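Local coordinates for hydrogenase expression/formation protein HypE (Desulfovibrio vulgaris subsp. vulgaris, PDB 2Z1U) that binds ATP and magnesium and, as a HypE-family protein, probably takes part in the maturation of hydrogenases, at residues A[211-215]-A[278-282]. Residues are numbered along the deposited sequence; the frame is centred on the assembly and turned at random.
Sequences EVGDI and LPEER
Ile-215 and Leu-278 bring the two backbones closest, their CA atoms 4.9 Å apart, and the chains diverge to 6.7 Å between the CA atoms of Val-212 and Arg-282. Helix 202-212 ends here: Gly-213, with positive phi (77°), turns the chain away from the helical path. Within 278-282, Arg-282 N donates to Pro-279 O (3.2 Å) where the chain turns from strand 275-278 toward helix 280-291. Apolar packing and the arginine lying over the turn make most of the contact. Leu-278 CD1 lies 3.6 Å from Ile-215 CD1 and also meets Val-212 CG1. The Val-212 side chain, its CG1 anti to the backbone N (chi1 176°), and that of Arg-282 slide past each other in opposite directions. Bent at chi2 and chi3, Arg-282 brings one guanidinium face over Val-212 O, 3.6 Å from CZ, while Asp-214 CB sits at the edge in the plane. The Asp-214 carboxylate is turned 74° from that plane; OD2 stays 4.1 Å from Arg-282 NE and well out of the guanidinium plane, so any attraction is probably one of charge alone. Pro-279 CD packs 3.2 Å from Asp-214 O. Ala-286 and Val-289 extend the apolar patch around Val-212. The arrangement joins a helix C-terminus to a strand-to-helix turn in the AIR synthase-related C-terminal domain.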
loop_
_atom_site.group_PDB
_atom_site.type_symbol
_atom_site.label_atom_id
_atom_site.label_comp_id
_atom_site.label_asym_id
_atom_site.label_seq_id
_atom_site.Cartn_x
_atom_site.Cartn_y
_atom_site.Cartn_z
ATOM N N GLU A 211 10.970 -28.053 -4.695
ATOM C CA GLU A 211 10.990 -29.514 -4.793
ATOM C C GLU A 211 10.655 -30.058 -6.178
ATOM O O GLU A 211 11.229 -31.047 -6.604
ATOM C CB GLU A 211 10.146 -30.160 -3.688
ATOM C CG GLU A 211 10.683 -29.802 -2.292
ATOM C CD GLU A 211 10.047 -30.583 -1.161
ATOM O OE1 GLU A 211 9.568 -29.936 -0.207
ATOM O OE2 GLU A 211 10.027 -31.829 -1.223
ATOM N N VAL A 212 9.735 -29.403 -6.879
ATOM C CA VAL A 212 9.385 -29.817 -8.243
ATOM C C VAL A 212 10.357 -29.152 -9.228
ATOM O O VAL A 212 10.998 -29.845 -10.035
ATOM C CB VAL A 212 7.899 -29.520 -8.576
ATOM C CG1 VAL A 212 7.575 -29.872 -10.030
ATOM C CG2 VAL A 212 6.990 -30.282 -7.611
ATOM N N GLY A 213 10.474 -27.826 -9.123
ATOM C CA GLY A 213 11.431 -27.033 -9.902
ATOM C C GLY A 213 11.051 -26.766 -11.355
ATOM O O GLY A 213 10.135 -27.392 -11.896
ATOM N N ASP A 214 11.765 -25.821 -11.973
ATOM C CA ASP A 214 11.560 -25.422 -13.374
ATOM C C ASP A 214 10.142 -24.905 -13.623
ATOM O O ASP A 214 9.546 -25.145 -14.669
ATOM C CB ASP A 214 11.946 -26.560 -14.350
ATOM C CG ASP A 214 12.392 -26.043 -15.729
ATOM O OD1 ASP A 214 12.589 -24.815 -15.897
ATOM O OD2 ASP A 214 12.548 -26.872 -16.650
ATOM N N ILE A 215 9.606 -24.170 -12.651
ATOM C CA ILE A 215 8.297 -23.542 -12.803
ATOM C C ILE A 215 8.426 -22.340 -13.740
ATOM O O ILE A 215 9.208 -21.412 -13.468
ATOM C CB ILE A 215 7.706 -23.083 -11.431
ATOM C CG1 ILE A 215 7.705 -24.233 -10.403
ATOM C CG2 ILE A 215 6.305 -22.490 -11.627
ATOM C CD1 ILE A 215 6.950 -25.523 -10.834
ATOM N N LEU A 278 4.493 -25.062 -16.601
ATOM C CA LEU A 278 5.805 -25.700 -16.468
ATOM C C LEU A 278 5.992 -26.816 -17.524
ATOM O O LEU A 278 5.004 -27.361 -18.028
ATOM C CB LEU A 278 5.961 -26.274 -15.046
ATOM C CG LEU A 278 5.424 -27.672 -14.671
ATOM C CD1 LEU A 278 5.859 -27.968 -13.262
ATOM C CD2 LEU A 278 3.906 -27.796 -14.799
ATOM N N PRO A 279 7.253 -27.191 -17.839
ATOM C CA PRO A 279 7.482 -28.272 -18.808
ATOM C C PRO A 279 6.723 -29.558 -18.486
ATOM O O PRO A 279 6.482 -29.881 -17.316
ATOM C CB PRO A 279 8.986 -28.538 -18.697
ATOM C CG PRO A 279 9.554 -27.258 -18.235
ATOM C CD PRO A 279 8.525 -26.652 -17.322
ATOM N N GLU A 280 6.384 -30.294 -19.540
ATOM C CA GLU A 280 5.603 -31.520 -19.444
ATOM C C GLU A 280 6.150 -32.546 -18.447
ATOM O O GLU A 280 5.369 -33.158 -17.718
ATOM C CB GLU A 280 5.427 -32.136 -20.847
ATOM C CG GLU A 280 4.564 -33.398 -20.927
ATOM C CD GLU A 280 3.236 -33.288 -20.188
ATOM O OE1 GLU A 280 2.885 -34.246 -19.452
ATOM O OE2 GLU A 280 2.546 -32.257 -20.340
ATOM N N GLU A 281 7.470 -32.721 -18.385
ATOM C CA GLU A 281 8.038 -33.808 -17.561
ATOM C C GLU A 281 7.984 -33.549 -16.048
ATOM O O GLU A 281 8.200 -34.459 -15.241
ATOM C CB GLU A 281 9.446 -34.233 -18.038
ATOM C CG GLU A 281 10.628 -33.456 -17.441
ATOM C CD GLU A 281 10.972 -32.194 -18.215
ATOM O OE1 GLU A 281 10.245 -31.845 -19.180
ATOM O OE2 GLU A 281 11.979 -31.549 -17.855
ATOM N N ARG A 282 7.672 -32.308 -15.676
ATOM C CA ARG A 282 7.465 -31.933 -14.284
ATOM C C ARG A 282 5.987 -31.807 -13.914
ATOM O O ARG A 282 5.662 -31.598 -12.742
ATOM C CB ARG A 282 8.178 -30.616 -13.980
ATOM C CG ARG A 282 9.552 -30.767 -13.354
ATOM C CD ARG A 282 10.677 -30.587 -14.359
ATOM N NE ARG A 282 11.708 -29.701 -13.824
ATOM C CZ ARG A 282 12.777 -30.100 -13.142
ATOM N NH1 ARG A 282 12.984 -31.390 -12.906
ATOM N NH2 ARG A 282 13.644 -29.202 -12.696
#